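Local coordinates for protein 3-hydroxyacyl-CoA dehydrogenase type-2 (Mycobacterium avium, PDB 3PPI) that probably catalyses the NAD-dependent oxidation of 3-hydroxyacyl-CoA thioesters to 3-oxoacyl-CoA, as a short-chain dehydrogenase/reductase, at residues A[41-53]-A[249-261]. Numbering follows the deposited sequence.
Sequences GLGEATVRRLHAD and PDEFADAAAFLLT
Two helices on one face of a Rossmann-type sheet meet here through alanines, with L42 over the F252 ring at one end and a salt bridge from R49 to D254 further along. Their axes come within 7.8 Å and cross at -55°. A45 CB touches P249 CB at a tight 3.4 Å. A253 CB sits 3.3 Å from A45 O and also packs on R49 CB. L42 lays CD1 over one face of the F252 ring, 4.0 Å from its centroid, in a CH-pi contact. T46 OG1 lies at the edge of the same ring, in its plane, 3.5 Å from CE2. This hydroxyl also donates to L42 O.

Helix 41-52 follows the first strand, 31-36, of the parallel sheet. G41 and G43, with G37 before them, match the glycines of the TGxxxGxG motif of short-chain dehydrogenases, where the cofactor probably binds. Helix 249-261 precedes the last strand, 269-272, and packs on strands 167-172 and 210-217.

The R49 chain sets off with CG opposite the backbone N (chi1 175°) and bends at chi2, which brings one face of the guanidinium onto A257 CB. Its NH1 meets the anti lone pair of D254 OD1 at 2.8 Å, nearly straight at 167°. R49 NE makes a second salt bridge, to D53 OD2 at 3.0 Å, and the two carboxylates hold the guanidinium by its edge. One water joins NH1 to D250 O; another joins A45 O to D250 OD1. D254 OD2 accepts from ND2 of N262 of a second subunit. Beyond, L50 CD2 meets L260 CD1 at 3.7 Å.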
loop_
_atom_site.group_PDB
_atom_site.type_symbol
_atom_site.label_atom_id
_atom_site.label_comp_id
_atom_site.label_asym_id
_atom_site.label_seq_id
_atom_site.Cartn_x
_atom_site.Cartn_y
_atom_site.Cartn_z
ATOM N N GLY A 41 -14.912 25.631 -0.283
ATOM C CA GLY A 41 -14.352 24.473 -0.956
ATOM C C GLY A 41 -14.961 23.162 -0.490
ATOM O O GLY A 41 -16.179 23.031 -0.391
ATOM N N LEU A 42 -14.101 22.199 -0.186
ATOM C CA LEU A 42 -14.550 20.876 0.202
ATOM C C LEU A 42 -15.351 20.932 1.504
ATOM O O LEU A 42 -16.359 20.258 1.656
ATOM C CB LEU A 42 -13.348 19.946 0.382
ATOM C CG LEU A 42 -12.400 19.763 -0.792
ATOM C CD1 LEU A 42 -11.301 18.702 -0.419
ATOM C CD2 LEU A 42 -13.173 19.370 -2.057
ATOM N N GLY A 43 -14.868 21.727 2.453
ATOM C CA GLY A 43 -15.531 21.870 3.743
ATOM C C GLY A 43 -16.924 22.471 3.636
ATOM O O GLY A 43 -17.845 22.004 4.294
ATOM N N GLU A 44 -17.081 23.502 2.807
ATOM C CA GLU A 44 -18.401 24.092 2.592
ATOM C C GLU A 44 -19.386 23.047 2.068
ATOM O O GLU A 44 -20.518 22.953 2.557
ATOM C CB GLU A 44 -18.327 25.289 1.630
ATOM C CG GLU A 44 -19.684 25.834 1.197
ATOM C CD GLU A 44 -19.576 27.003 0.214
ATOM O OE1 GLU A 44 -18.455 27.491 -0.037
ATOM O OE2 GLU A 44 -20.627 27.431 -0.310
ATOM N N ALA A 45 -18.966 22.260 1.083
ATOM C CA ALA A 45 -19.865 21.262 0.499
ATOM C C ALA A 45 -20.268 20.219 1.560
ATOM O O ALA A 45 -21.414 19.739 1.594
ATOM C CB ALA A 45 -19.212 20.596 -0.713
ATOM N N THR A 46 -19.327 19.899 2.441
ATOM C CA THR A 46 -19.578 18.964 3.529
ATOM C C THR A 46 -20.590 19.569 4.496
ATOM O O THR A 46 -21.561 18.920 4.849
ATOM C CB THR A 46 -18.275 18.600 4.259
ATOM O OG1 THR A 46 -17.350 18.085 3.299
ATOM C CG2 THR A 46 -18.507 17.556 5.371
ATOM N N VAL A 47 -20.379 20.825 4.885
ATOM C CA VAL A 47 -21.340 21.514 5.743
ATOM C C VAL A 47 -22.757 21.473 5.144
ATOM O O VAL A 47 -23.716 21.078 5.824
ATOM C CB VAL A 47 -20.924 22.965 6.019
ATOM C CG1 VAL A 47 -22.063 23.731 6.723
ATOM C CG2 VAL A 47 -19.632 22.999 6.861
ATOM N N ARG A 48 -22.877 21.873 3.882
ATOM C CA ARG A 48 -24.174 21.912 3.209
ATOM C C ARG A 48 -24.836 20.527 3.227
ATOM O O ARG A 48 -26.026 20.408 3.501
ATOM C CB ARG A 48 -24.019 22.413 1.767
ATOM C CG ARG A 48 -23.675 23.893 1.667
ATOM C CD ARG A 48 -23.627 24.349 0.229
ATOM N NE ARG A 48 -23.235 25.757 0.098
ATOM C CZ ARG A 48 -24.066 26.791 0.223
ATOM N NH1 ARG A 48 -25.351 26.599 0.508
ATOM N NH2 ARG A 48 -23.604 28.027 0.079
ATOM N N ARG A 49 -24.056 19.494 2.929
ATOM C CA ARG A 49 -24.551 18.114 2.900
ATOM C C ARG A 49 -24.993 17.641 4.279
ATOM O O ARG A 49 -26.081 17.097 4.434
ATOM C CB ARG A 49 -23.463 17.167 2.377
ATOM C CG ARG A 49 -23.808 15.676 2.416
ATOM C CD ARG A 49 -25.075 15.334 1.638
ATOM N NE ARG A 49 -25.360 13.901 1.726
ATOM C CZ ARG A 49 -24.945 12.969 0.872
ATOM N NH1 ARG A 49 -24.212 13.265 -0.189
ATOM N NH2 ARG A 49 -25.269 11.706 1.095
ATOM N N LEU A 50 -24.133 17.811 5.278
ATOM C CA LEU A 50 -24.470 17.328 6.617
ATOM C C LEU A 50 -25.673 18.090 7.195
ATOM O O LEU A 50 -26.527 17.497 7.843
ATOM C CB LEU A 50 -23.268 17.411 7.545
ATOM C CG LEU A 50 -22.064 16.527 7.214
ATOM C CD1 LEU A 50 -20.996 16.674 8.340
ATOM C CD2 LEU A 50 -22.468 15.070 7.012
ATOM N N HIS A 51 -25.747 19.392 6.922
ATOM C CA HIS A 51 -26.876 20.212 7.338
ATOM C C HIS A 51 -28.185 19.736 6.676
ATOM O O HIS A 51 -29.200 19.560 7.353
ATOM C CB HIS A 51 -26.595 21.687 7.018
ATOM C CG HIS A 51 -27.739 22.596 7.334
ATOM N ND1 HIS A 51 -28.700 22.934 6.406
ATOM C CD2 HIS A 51 -28.091 23.218 8.482
ATOM C CE1 HIS A 51 -29.587 23.737 6.966
ATOM N NE2 HIS A 51 -29.237 23.927 8.225
ATOM N N ALA A 52 -28.154 19.512 5.361
ATOM C CA ALA A 52 -29.312 18.970 4.643
ATOM C C ALA A 52 -29.724 17.577 5.148
ATOM O O ALA A 52 -30.898 17.235 5.116
ATOM C CB ALA A 52 -29.042 18.918 3.153
ATOM N N ASP A 53 -28.759 16.787 5.623
ATOM C CA ASP A 53 -29.063 15.455 6.171
ATOM C C ASP A 53 -29.593 15.458 7.604
ATOM O O ASP A 53 -29.849 14.386 8.165
ATOM C CB ASP A 53 -27.831 14.552 6.116
ATOM C CG ASP A 53 -27.493 14.105 4.709
ATOM O OD1 ASP A 53 -28.299 14.359 3.789
ATOM O OD2 ASP A 53 -26.407 13.504 4.527
ATOM N N PRO A 249 -16.481 19.448 -4.973
ATOM C CA PRO A 249 -16.761 19.469 -3.541
ATOM C C PRO A 249 -17.940 18.590 -3.158
ATOM O O PRO A 249 -17.867 17.917 -2.127
ATOM C CB PRO A 249 -17.054 20.941 -3.264
ATOM C CG PRO A 249 -16.213 21.666 -4.312
ATOM C CD PRO A 249 -16.411 20.816 -5.537
ATOM N N ASP A 250 -18.998 18.550 -3.967
ATOM C CA ASP A 250 -20.150 17.693 -3.626
ATOM C C ASP A 250 -19.793 16.204 -3.611
ATOM O O ASP A 250 -20.353 15.444 -2.807
ATOM C CB ASP A 250 -21.333 17.908 -4.566
ATOM C CG ASP A 250 -22.104 19.185 -4.256
ATOM O OD1 ASP A 250 -21.930 19.774 -3.168
ATOM O OD2 ASP A 250 -22.909 19.584 -5.098
ATOM N N GLU A 251 -18.892 15.785 -4.502
ATOM C CA GLU A 251 -18.407 14.376 -4.488
ATOM C C GLU A 251 -17.635 14.057 -3.223
ATOM O O GLU A 251 -17.771 12.959 -2.656
ATOM C CB GLU A 251 -17.608 14.049 -5.757
ATOM C CG GLU A 251 -18.538 13.919 -6.993
ATOM C CD GLU A 251 -17.845 14.128 -8.344
ATOM O OE1 GLU A 251 -16.738 14.711 -8.416
ATOM O OE2 GLU A 251 -18.437 13.703 -9.352
ATOM N N PHE A 252 -16.823 15.010 -2.771
ATOM C CA PHE A 252 -16.111 14.871 -1.510
ATOM C C PHE A 252 -17.106 14.767 -0.349
ATOM O O PHE A 252 -16.965 13.915 0.525
ATOM C CB PHE A 252 -15.179 16.073 -1.294
ATOM C CG PHE A 252 -14.444 16.033 0.010
ATOM C CD1 PHE A 252 -13.211 15.437 0.108
ATOM C CD2 PHE A 252 -15.008 16.582 1.155
ATOM C CE1 PHE A 252 -12.536 15.390 1.324
ATOM C CE2 PHE A 252 -14.346 16.532 2.359
ATOM C CZ PHE A 252 -13.100 15.952 2.441
ATOM N N ALA A 253 -18.074 15.685 -0.331
ATOM C CA ALA A 253 -19.097 15.722 0.706
ATOM C C ALA A 253 -19.861 14.408 0.768
ATOM O O ALA A 253 -20.197 13.932 1.855
ATOM C CB ALA A 253 -20.072 16.892 0.466
ATOM N N ASP A 254 -20.116 13.816 -0.396
ATOM C CA ASP A 254 -20.852 12.552 -0.470
ATOM C C ASP A 254 -20.030 11.404 0.139
ATOM O O ASP A 254 -20.575 10.555 0.829
ATOM C CB ASP A 254 -21.213 12.247 -1.928
ATOM C CG ASP A 254 -22.062 11.008 -2.077
ATOM O OD1 ASP A 254 -23.228 11.028 -1.627
ATOM O OD2 ASP A 254 -21.580 10.031 -2.673
ATOM N N ALA A 255 -18.726 11.381 -0.122
ATOM C CA ALA A 255 -17.823 10.416 0.483
ATOM C C ALA A 255 -17.747 10.600 1.994
ATOM O O ALA A 255 -17.792 9.625 2.749
ATOM C CB ALA A 255 -16.429 10.530 -0.142
ATOM N N ALA A 256 -17.645 11.848 2.437
ATOM C CA ALA A 256 -17.594 12.137 3.868
ATOM C C ALA A 256 -18.841 11.616 4.543
ATOM O O ALA A 256 -18.744 10.934 5.564
ATOM C CB ALA A 256 -17.411 13.638 4.144
ATOM N N ALA A 257 -20.004 11.888 3.954
ATOM C CA ALA A 257 -21.273 11.447 4.540
ATOM C C ALA A 257 -21.318 9.929 4.627
ATOM O O ALA A 257 -21.775 9.375 5.616
ATOM C CB ALA A 257 -22.473 11.976 3.738
ATOM N N PHE A 258 -20.855 9.257 3.581
ATOM C CA PHE A 258 -20.791 7.793 3.583
ATOM C C PHE A 258 -19.929 7.259 4.736
ATOM O O PHE A 258 -20.296 6.291 5.404
ATOM C CB PHE A 258 -20.231 7.277 2.247
ATOM C CG PHE A 258 -19.901 5.814 2.264
ATOM C CD1 PHE A 258 -20.907 4.869 2.221
ATOM C CD2 PHE A 258 -18.590 5.379 2.350
ATOM C CE1 PHE A 258 -20.602 3.511 2.236
ATOM C CE2 PHE A 258 -18.280 4.018 2.387
ATOM C CZ PHE A 258 -19.299 3.085 2.335
ATOM N N LEU A 259 -18.767 7.865 4.949
ATOM C CA LEU A 259 -17.868 7.412 6.026
ATOM C C LEU A 259 -18.473 7.622 7.412
ATOM O O LEU A 259 -18.183 6.885 8.355
ATOM C CB LEU A 259 -16.526 8.121 5.932
ATOM C CG LEU A 259 -15.699 7.743 4.695
ATOM C CD1 LEU A 259 -14.416 8.568 4.575
ATOM C CD2 LEU A 259 -15.393 6.265 4.698
ATOM N N LEU A 260 -19.309 8.637 7.525
ATOM C CA LEU A 260 -20.013 8.920 8.759
ATOM C C LEU A 260 -21.158 7.955 9.013
ATOM O O LEU A 260 -21.466 7.679 10.172
ATOM C CB LEU A 260 -20.539 10.355 8.758
ATOM C CG LEU A 260 -19.488 11.476 8.775
ATOM C CD1 LEU A 260 -20.175 12.815 8.861
ATOM C CD2 LEU A 260 -18.487 11.321 9.916
ATOM N N THR A 261 -21.801 7.452 7.963
ATOM C CA THR A 261 -23.032 6.671 8.134
ATOM C C THR A 261 -22.875 5.149 8.005
ATOM O O THR A 261 -23.643 4.410 8.621
ATOM C CB THR A 261 -24.121 7.116 7.138
ATOM O OG1 THR A 261 -23.607 7.028 5.804
ATOM C CG2 THR A 261 -24.566 8.565 7.438
HETATM O O HOH W 1 -22.742 19.001 -0.587
HETATM O O HOH W 2 -23.100 9.261 1.004
HETATM O O HOH W 3 -22.925 15.632 -1.192
#